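Arylamine n-acetyltransferase NAT (Mycobacterium tuberculosis, PDB 4BGF) catalyses the transfer of an acetyl group from acetyl-coenzyme A to the amino nitrogen of arylamines. Local coordinates at residues R87-A92 with G114-G119; V24-V29 with T136-L141; A93-K98 with Q108-L113. All coordinates share one frame; numbering follows the deposited sequence.

Contact 1: residues R87-A92 with G114-G119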
loop_
_atom_site.group_PDB
_atom_site.type_symbol
_atom_site.label_atom_id
_atom_site.label_comp_id
_atom_site.label_asym_id
_atom_site.label_seq_id
_atom_site.Cartn_x
_atom_site.Cartn_y
_atom_site.Cartn_z
ATOM N N ARG A 87 13.611 1.004 14.066
ATOM C CA ARG A 87 12.844 0.103 14.917
ATOM C C ARG A 87 11.448 0.024 14.373
ATOM O O ARG A 87 10.768 1.028 14.338
ATOM C CB ARG A 87 12.786 0.602 16.350
ATOM C CG ARG A 87 11.866 -0.214 17.245
ATOM C CD ARG A 87 12.630 -1.231 18.032
ATOM N NE ARG A 87 11.853 -1.767 19.135
ATOM C CZ ARG A 87 11.438 -1.058 20.181
ATOM N NH1 ARG A 87 11.714 0.238 20.283
ATOM N NH2 ARG A 87 10.738 -1.657 21.131
ATOM N N VAL A 88 11.026 -1.168 13.965
ATOM C CA VAL A 88 9.747 -1.358 13.287
ATOM C C VAL A 88 8.756 -2.196 14.100
ATOM O O VAL A 88 9.008 -3.348 14.383
ATOM C CB VAL A 88 9.950 -2.061 11.905
ATOM C CG1 VAL A 88 8.628 -2.117 11.091
ATOM C CG2 VAL A 88 11.065 -1.412 11.097
ATOM N N ARG A 89 7.618 -1.599 14.442
ATOM C CA ARG A 89 6.504 -2.289 15.080
ATOM C C ARG A 89 5.348 -2.368 14.086
ATOM O O ARG A 89 4.904 -1.357 13.582
ATOM C CB ARG A 89 6.072 -1.507 16.315
ATOM C CG ARG A 89 7.127 -1.457 17.427
ATOM C CD ARG A 89 6.570 -0.981 18.735
ATOM N NE ARG A 89 6.283 0.452 18.770
ATOM C CZ ARG A 89 7.170 1.398 19.079
ATOM N NH1 ARG A 89 8.430 1.087 19.367
ATOM N NH2 ARG A 89 6.797 2.673 19.094
ATOM N N ARG A 90 4.852 -3.560 13.793
ATOM C CA ARG A 90 3.761 -3.676 12.833
ATOM C C ARG A 90 2.377 -3.596 13.502
ATOM O O ARG A 90 2.122 -4.294 14.487
ATOM C CB ARG A 90 3.912 -4.985 12.090
ATOM C CG ARG A 90 5.138 -5.020 11.256
ATOM C CD ARG A 90 5.490 -6.418 10.871
ATOM N NE ARG A 90 6.707 -6.494 10.067
ATOM C CZ ARG A 90 6.801 -6.159 8.787
ATOM N NH1 ARG A 90 5.769 -5.674 8.127
ATOM N NH2 ARG A 90 7.940 -6.300 8.166
ATOM N N PHE A 91 1.484 -2.772 12.924
ATOM C CA PHE A 91 0.136 -2.516 13.457
ATOM C C PHE A 91 -0.944 -3.090 12.555
ATOM O O PHE A 91 -0.730 -3.233 11.350
ATOM C CB PHE A 91 -0.127 -1.003 13.571
ATOM C CG PHE A 91 0.826 -0.279 14.490
ATOM C CD1 PHE A 91 1.322 -0.895 15.646
ATOM C CD2 PHE A 91 1.240 1.005 14.197
ATOM C CE1 PHE A 91 2.195 -0.235 16.488
ATOM C CE2 PHE A 91 2.122 1.677 15.027
ATOM C CZ PHE A 91 2.605 1.050 16.169
ATOM N N ALA A 92 -2.100 -3.420 13.141
ATOM C CA ALA A 92 -3.277 -3.864 12.391
ATOM C C ALA A 92 -4.294 -2.732 12.290
ATOM O O ALA A 92 -4.345 -1.882 13.164
ATOM C CB ALA A 92 -3.899 -5.040 13.062
ATOM N N GLY A 114 4.743 1.390 12.669
ATOM C CA GLY A 114 5.157 2.456 13.568
ATOM C C GLY A 114 6.670 2.408 13.729
ATOM O O GLY A 114 7.192 1.452 14.282
ATOM N N VAL A 115 7.360 3.445 13.258
ATOM C CA VAL A 115 8.804 3.410 13.085
ATOM C C VAL A 115 9.471 4.437 14.001
ATOM O O VAL A 115 8.986 5.556 14.116
ATOM C CB VAL A 115 9.186 3.646 11.574
ATOM C CG1 VAL A 115 10.624 4.091 11.392
ATOM C CG2 VAL A 115 8.913 2.385 10.757
ATOM N N THR A 116 10.544 4.024 14.688
ATOM C CA THR A 116 11.447 4.955 15.360
ATOM C C THR A 116 12.856 4.780 14.808
ATOM O O THR A 116 13.135 3.828 14.086
ATOM C CB THR A 116 11.464 4.813 16.895
ATOM O OG1 THR A 116 11.843 3.484 17.264
ATOM C CG2 THR A 116 10.106 5.144 17.461
ATOM N N PHE A 117 13.719 5.742 15.122
ATOM C CA PHE A 117 15.100 5.786 14.647
ATOM C C PHE A 117 15.832 6.705 15.621
ATOM O O PHE A 117 15.194 7.306 16.490
ATOM C CB PHE A 117 15.206 6.269 13.161
ATOM C CG PHE A 117 14.503 7.542 12.888
ATOM C CD1 PHE A 117 13.164 7.549 12.604
ATOM C CD2 PHE A 117 15.175 8.733 12.931
ATOM C CE1 PHE A 117 12.496 8.723 12.369
ATOM C CE2 PHE A 117 14.518 9.914 12.698
ATOM C CZ PHE A 117 13.170 9.909 12.419
ATOM N N PRO A 118 17.170 6.791 15.500
ATOM C CA PRO A 118 17.979 7.571 16.433
ATOM C C PRO A 118 17.602 9.034 16.500
ATOM O O PRO A 118 17.515 9.712 15.488
ATOM C CB PRO A 118 19.387 7.403 15.881
ATOM C CG PRO A 118 19.358 6.097 15.295
ATOM C CD PRO A 118 18.029 5.978 14.631
ATOM N N GLY A 119 17.365 9.514 17.707
ATOM C CA GLY A 119 16.998 10.893 17.882
ATOM C C GLY A 119 15.632 11.221 17.331
ATOM O O GLY A 119 15.299 12.385 17.217
#
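Arg87 and Thr116 run side by side on one face of the sheet, pointing the same way, with Arg87 CB only 3.2 Å from Thr116 OG1. Thr116 brings its hydroxyl there by holding OG1 between its own backbone N and carbonyl carbon (chi1 58°). Arg87 takes CG anti to N (chi1 173°) and then bends at chi2, which carries the guanidinium off over the strand instead of across to its partner. It ends above Arg89, whose NH1 stands 3.4 Å from the plane of the Arg87 guanidinium, near its rim; Arg87 CZ in turn lies at the edge of the Arg89 group. Phe91 follows on the same face, its ring laid against Gly114, where Phe91 CE2 comes to 3.5 Å from Gly114 CA. With no side chain on the glycine, the ring rests directly on the backbone, and Arg89 O sits over the ring centre. On the other face Val88 CG2 and Val115 CG2 meet more loosely, at 4.4 Å, with Leu81 of helix 70-83 covering both valines. Beneath all this the strands are antiparallel and closely in register: Arg87 and Thr116 exchange two backbone hydrogen bonds, Arg87 N to Thr116 O, 2.9 Å, and Thr116 N to Arg87 O, 3.0 Å, and Arg89 pairs likewise with Gly114. The backbone thus supplies the polar grip here, and at Gly114 it is bare enough for the Phe91 ring to lie against it. The two guanidinium groups, being so close, would be expected to disfavour each other unless solvent or counter-ions screen them.

Contact 2: residues V24-V29 with T136-L141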
loop_
_atom_site.group_PDB
_atom_site.type_symbol
_atom_site.label_atom_id
_atom_site.label_comp_id
_atom_site.label_asym_id
_atom_site.label_seq_id
_atom_site.Cartn_x
_atom_site.Cartn_y
_atom_site.Cartn_z
ATOM N N VAL A 24 15.933 9.968 4.949
ATOM C CA VAL A 24 15.986 8.704 4.270
ATOM C C VAL A 24 14.608 8.004 4.368
ATOM O O VAL A 24 14.188 7.331 3.441
ATOM C CB VAL A 24 17.119 7.866 4.848
ATOM C CG1 VAL A 24 17.064 6.463 4.326
ATOM C CG2 VAL A 24 18.428 8.510 4.484
ATOM N N LEU A 25 13.894 8.187 5.467
ATOM C CA LEU A 25 12.613 7.538 5.599
ATOM C C LEU A 25 11.650 8.169 4.586
ATOM O O LEU A 25 10.911 7.478 3.904
ATOM C CB LEU A 25 12.086 7.629 7.038
ATOM C CG LEU A 25 10.738 6.958 7.322
ATOM C CD1 LEU A 25 10.816 5.439 7.208
ATOM C CD2 LEU A 25 10.215 7.387 8.671
ATOM N N GLN A 26 11.693 9.489 4.474
ATOM C CA GLN A 26 10.841 10.202 3.532
ATOM C C GLN A 26 11.148 9.807 2.068
ATOM O O GLN A 26 10.233 9.549 1.292
ATOM C CB GLN A 26 10.991 11.718 3.764
ATOM C CG GLN A 26 10.491 12.642 2.652
ATOM C CD GLN A 26 8.986 12.749 2.570
ATOM O OE1 GLN A 26 8.391 13.703 3.041
ATOM N NE2 GLN A 26 8.371 11.780 1.948
ATOM N N ASP A 27 12.431 9.749 1.704
ATOM C CA ASP A 27 12.854 9.438 0.333
ATOM C C ASP A 27 12.528 8.009 -0.100
ATOM O O ASP A 27 12.232 7.733 -1.272
ATOM C CB ASP A 27 14.364 9.668 0.171
ATOM C CG ASP A 27 14.761 11.130 0.338
ATOM O OD1 ASP A 27 13.867 11.978 0.563
ATOM O OD2 ASP A 27 15.972 11.428 0.236
ATOM N N LEU A 28 12.640 7.090 0.843
ATOM C CA LEU A 28 12.390 5.710 0.528
ATOM C C LEU A 28 10.934 5.509 0.254
ATOM O O LEU A 28 10.587 4.810 -0.678
ATOM C CB LEU A 28 12.829 4.820 1.657
ATOM C CG LEU A 28 14.317 4.567 1.684
ATOM C CD1 LEU A 28 14.599 3.841 2.956
ATOM C CD2 LEU A 28 14.751 3.742 0.480
ATOM N N VAL A 29 10.097 6.136 1.076
ATOM C CA VAL A 29 8.657 6.091 0.913
ATOM C C VAL A 29 8.225 6.645 -0.456
ATOM O O VAL A 29 7.432 6.021 -1.148
ATOM C CB VAL A 29 7.943 6.842 2.073
ATOM C CG1 VAL A 29 6.517 7.201 1.721
ATOM C CG2 VAL A 29 7.909 5.972 3.356
ATOM N N THR A 136 2.108 9.694 1.780
ATOM C CA THR A 136 3.278 9.806 0.910
ATOM C C THR A 136 4.483 10.387 1.692
ATOM O O THR A 136 5.569 10.536 1.155
ATOM C CB THR A 136 2.906 10.693 -0.312
ATOM O OG1 THR A 136 2.465 11.959 0.163
ATOM C CG2 THR A 136 1.754 10.103 -1.089
ATOM N N SER A 137 4.274 10.703 2.971
ATOM C CA SER A 137 5.320 11.215 3.856
ATOM C C SER A 137 5.176 10.494 5.167
ATOM O O SER A 137 4.067 10.157 5.560
ATOM C CB SER A 137 5.171 12.721 4.125
ATOM O OG SER A 137 5.302 13.443 2.940
ATOM N N PRO A 138 6.291 10.257 5.863
ATOM C CA PRO A 138 6.142 9.771 7.235
ATOM C C PRO A 138 5.271 10.727 8.018
ATOM O O PRO A 138 5.332 11.929 7.790
ATOM C CB PRO A 138 7.570 9.810 7.780
ATOM C CG PRO A 138 8.437 9.710 6.572
ATOM C CD PRO A 138 7.702 10.393 5.461
ATOM N N LEU A 139 4.451 10.204 8.909
ATOM C CA LEU A 139 3.633 11.037 9.770
ATOM C C LEU A 139 3.950 10.825 11.242
ATOM O O LEU A 139 3.807 9.715 11.761
ATOM C CB LEU A 139 2.147 10.756 9.551
ATOM C CG LEU A 139 1.692 10.939 8.114
ATOM C CD1 LEU A 139 0.295 10.403 8.004
ATOM C CD2 LEU A 139 1.772 12.421 7.683
ATOM N N ARG A 140 4.353 11.909 11.908
ATOM C CA ARG A 140 4.491 11.954 13.359
ATOM C C ARG A 140 3.176 11.491 13.984
ATOM O O ARG A 140 2.101 11.937 13.604
ATOM C CB ARG A 140 4.855 13.381 13.802
ATOM C CG ARG A 140 5.001 13.627 15.309
ATOM C CD ARG A 140 6.087 12.765 15.970
ATOM N NE ARG A 140 7.424 13.020 15.432
ATOM C CZ ARG A 140 8.355 13.779 16.010
ATOM N NH1 ARG A 140 8.133 14.386 17.167
ATOM N NH2 ARG A 140 9.526 13.935 15.420
ATOM N N LEU A 141 3.280 10.562 14.922
ATOM C CA LEU A 141 2.136 9.941 15.549
ATOM C C LEU A 141 1.631 10.804 16.694
ATOM O O LEU A 141 1.938 10.543 17.850
ATOM C CB LEU A 141 2.579 8.577 16.043
ATOM C CG LEU A 141 1.768 7.710 16.997
ATOM C CD1 LEU A 141 0.455 7.200 16.436
ATOM C CD2 LEU A 141 2.643 6.556 17.354
#
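Gln26 presents its side-chain amide edge-on to Thr136 and Ser137, and both ends of that amide are used. NE2 donates to Thr136 O at 3.2 Å, with the acceptor only 3° out of the amide plane and the donor meeting a lone pair of the carbonyl; the bond is bent, 143° at the hydrogen. OE1 accepts from Ser137 OG at 3.1 Å, again in the carbonyl plane and on a lone pair. Over one face comes Pro138, whose CD stands almost straight above NE2 at 3.8 Å, the proline crossing the glutamine at about a right angle. The bend at chi2 (74°) swings the amide from the helix surface down to the loop, and the two bonds fix which end is oxygen and which is nitrogen. Ser137 OG has a second partner, the backbone N of Thr150, so the serine hydroxyl joins helix and loop to a further stretch of chain. Beside this polar pair lies an apolar one: Leu25 and Pro138 slide past each other in opposite directions, with Leu25 CD2 3.6 Å from Pro138 CG. One turn on from Leu25, Val29 sets its CG1 methyl 3.5 Å from Thr136 O, the same carbonyl oxygen that takes the Gln26 bond. Leu25 and Val29 also lean on Val126 of strand 124-126. What results is a helix docked by one face against the loop that leads into an edge strand: helix 22-35 is held to the outer end of the seven-stranded sheet just before strand 139-140, part of the join between helices and sheet in the arylamine N-acetyltransferase fold.

Contact 3: residues A93-K98 with Q108-L113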
loop_
_atom_site.group_PDB
_atom_site.type_symbol
_atom_site.label_atom_id
_atom_site.label_comp_id
_atom_site.label_asym_id
_atom_site.label_seq_id
_atom_site.Cartn_x
_atom_site.Cartn_y
_atom_site.Cartn_z
ATOM N N ALA A 93 -5.100 -2.713 11.236
ATOM C CA ALA A 93 -6.100 -1.658 11.070
ATOM C C ALA A 93 -7.382 -2.103 10.341
ATOM O O ALA A 93 -7.357 -3.019 9.529
ATOM C CB ALA A 93 -5.457 -0.502 10.340
ATOM N N ARG A 94 -8.492 -1.423 10.612
ATOM C CA ARG A 94 -9.743 -1.689 9.929
ATOM C C ARG A 94 -10.033 -0.513 9.029
ATOM O O ARG A 94 -10.062 0.625 9.475
ATOM C CB ARG A 94 -10.920 -1.872 10.895
ATOM C CG ARG A 94 -10.681 -2.807 12.052
ATOM C CD ARG A 94 -11.893 -2.808 12.916
ATOM N NE ARG A 94 -11.665 -3.509 14.163
ATOM C CZ ARG A 94 -11.729 -4.826 14.335
ATOM N NH1 ARG A 94 -12.017 -5.650 13.337
ATOM N NH2 ARG A 94 -11.468 -5.314 15.533
ATOM N N VAL A 95 -10.292 -0.808 7.761
ATOM C CA VAL A 95 -10.524 0.214 6.759
ATOM C C VAL A 95 -11.991 0.636 6.790
ATOM O O VAL A 95 -12.874 -0.164 6.495
ATOM C CB VAL A 95 -10.147 -0.311 5.357
ATOM C CG1 VAL A 95 -10.359 0.749 4.305
ATOM C CG2 VAL A 95 -8.716 -0.764 5.344
ATOM N N VAL A 96 -12.234 1.892 7.169
ATOM C CA VAL A 96 -13.585 2.434 7.196
ATOM C C VAL A 96 -13.854 3.512 6.119
ATOM O O VAL A 96 -14.900 4.165 6.155
ATOM C CB VAL A 96 -13.929 2.994 8.596
ATOM C CG1 VAL A 96 -13.945 1.882 9.639
ATOM C CG2 VAL A 96 -12.966 4.078 8.977
ATOM N N TRP A 97 -12.940 3.655 5.157
ATOM C CA TRP A 97 -13.051 4.693 4.146
ATOM C C TRP A 97 -14.351 4.634 3.390
ATOM O O TRP A 97 -14.760 3.559 2.956
ATOM C CB TRP A 97 -11.961 4.579 3.117
ATOM C CG TRP A 97 -11.718 5.867 2.365
ATOM C CD1 TRP A 97 -12.274 7.093 2.611
ATOM C CD2 TRP A 97 -10.859 6.038 1.236
ATOM N NE1 TRP A 97 -11.810 8.019 1.697
ATOM C CE2 TRP A 97 -10.941 7.397 0.844
ATOM C CE3 TRP A 97 -10.036 5.172 0.514
ATOM C CZ2 TRP A 97 -10.219 7.909 -0.226
ATOM C CZ3 TRP A 97 -9.326 5.677 -0.550
ATOM C CH2 TRP A 97 -9.418 7.034 -0.911
ATOM N N LYS A 98 -14.980 5.799 3.237
ATOM C CA LYS A 98 -16.214 5.942 2.493
ATOM C C LYS A 98 -17.384 5.288 3.218
ATOM O O LYS A 98 -18.360 4.923 2.579
ATOM C CB LYS A 98 -16.051 5.387 1.073
ATOM C CG LYS A 98 -14.927 6.081 0.324
ATOM C CD LYS A 98 -14.435 5.320 -0.885
ATOM C CE LYS A 98 -13.128 5.905 -1.367
ATOM N NZ LYS A 98 -12.849 5.602 -2.791
ATOM N N GLN A 108 -9.905 -6.701 10.674
ATOM C CA GLN A 108 -8.575 -6.084 10.705
ATOM C C GLN A 108 -7.677 -6.590 9.624
ATOM O O GLN A 108 -6.814 -7.383 9.892
ATOM C CB GLN A 108 -7.914 -6.314 12.041
ATOM C CG GLN A 108 -8.431 -5.374 13.070
ATOM C CD GLN A 108 -7.799 -5.590 14.388
ATOM O OE1 GLN A 108 -7.524 -6.720 14.770
ATOM N NE2 GLN A 108 -7.541 -4.504 15.100
ATOM N N THR A 109 -7.904 -6.145 8.401
ATOM C CA THR A 109 -7.227 -6.698 7.240
ATOM C C THR A 109 -6.390 -5.614 6.565
ATOM O O THR A 109 -6.066 -5.714 5.395
ATOM C CB THR A 109 -8.220 -7.309 6.201
ATOM O OG1 THR A 109 -9.214 -6.353 5.846
ATOM C CG2 THR A 109 -8.903 -8.564 6.724
ATOM N N HIS A 110 -6.110 -4.552 7.309
ATOM C CA HIS A 110 -5.073 -3.621 6.943
ATOM C C HIS A 110 -3.906 -3.651 7.967
ATOM O O HIS A 110 -4.088 -3.992 9.124
ATOM C CB HIS A 110 -5.646 -2.215 6.792
ATOM C CG HIS A 110 -4.645 -1.227 6.299
ATOM N ND1 HIS A 110 -4.014 -1.363 5.085
ATOM C CD2 HIS A 110 -4.132 -0.117 6.876
ATOM C CE1 HIS A 110 -3.168 -0.367 4.921
ATOM N NE2 HIS A 110 -3.224 0.405 5.987
ATOM N N THR A 111 -2.712 -3.331 7.501
ATOM C CA THR A 111 -1.554 -3.305 8.339
ATOM C C THR A 111 -0.726 -2.119 7.907
ATOM O O THR A 111 -0.645 -1.822 6.716
ATOM C CB THR A 111 -0.760 -4.629 8.238
ATOM O OG1 THR A 111 0.277 -4.662 9.233
ATOM C CG2 THR A 111 -0.154 -4.812 6.892
ATOM N N LEU A 112 -0.177 -1.412 8.886
ATOM C CA LEU A 112 0.760 -0.325 8.661
ATOM C C LEU A 112 1.961 -0.505 9.647
ATOM O O LEU A 112 2.068 -1.535 10.311
ATOM C CB LEU A 112 0.064 1.025 8.892
ATOM C CG LEU A 112 -0.496 1.265 10.311
ATOM C CD1 LEU A 112 -0.504 2.697 10.624
ATOM C CD2 LEU A 112 -1.901 0.673 10.552
ATOM N N LEU A 113 2.829 0.503 9.752
ATOM C CA LEU A 113 4.056 0.437 10.569
ATOM C C LEU A 113 4.149 1.615 11.492
ATOM O O LEU A 113 3.720 2.705 11.137
ATOM C CB LEU A 113 5.319 0.485 9.710
ATOM C CG LEU A 113 5.339 -0.481 8.547
ATOM C CD1 LEU A 113 6.614 -0.248 7.745
ATOM C CD2 LEU A 113 5.181 -1.923 9.034
HETATM O O HOH W 1 -10.548 -3.678 6.825
#
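Ala93 and His110 carry the backbone bonds of this contact: Ala93 N donates to His110 O at 2.7 Å, from well above the carbonyl plane, and His110 N returns a bond to Ala93 O at 3.0 Å. Thr109 and His110 both face Ala93, a classic beta bulge, and the N-to-C directions of the short strand segments make 127°, well short of antiparallel. Farther out the link is made by water: one molecule accepts from Val95 N at 3.0 Å and is hydrogen-bonded to Thr109 OG1 at 3.1 Å. Flat groups meet on the outer side. The guanidinium of Arg94 and the amide of Gln108 are stacked with their planes 14° apart, and Gln108 CG lies over the guanidinium centre, 3.6 Å from Arg94 CZ. Arg94 reaches this place with an extended chain from CG to NE, and its NH1 is held by Pro106 O in the intervening loop. On the other face the contacts are apolar. Ala93 CB sits at the edge of the His110 ring, 3.7 Å from CD2, and also touches Leu112 CD2. Val95 CG2 meets His110 CB at 3.7 Å, approaching the imidazole obliquely. His110 places CG anti to its N (chi1 -175°), which brings CD2 beside Ala93 CB; Phe130 meets the ring edge-to-face, and Tyr177 meets it too. Its NE2 is bonded to Asp127 OD2, and Cys70 of helix 70-83 touches the side chain, consistent with the Cys-His-Asp triad of arylamine N-acetyltransferases. The contact therefore probably helps to place the histidine, through its backbone bonds at the bulge, with Asp127 bonding NE2.

Starting from the N terminus, the chain enters contact 2 on helix 22-35 and then runs through helix 70-83 before reaching strand 87-95. This strand supplies 87-92 to contact 1 and, straight after, 93-98 to contact 3. A loop turns the chain back, and 108-113 closes contact 3 first; 114-119 then closes contact 1, and 136-141 finally closes contact 2. The three closures are concentric and none crosses another. Contacts 1 and 3 are two ends of one antiparallel strand pair, joined where Phe91 N bonds to Leu112 O. Contact 2 ties helix 22-35 to the same sheet, and Leu25 packs on Val115 of contact 1.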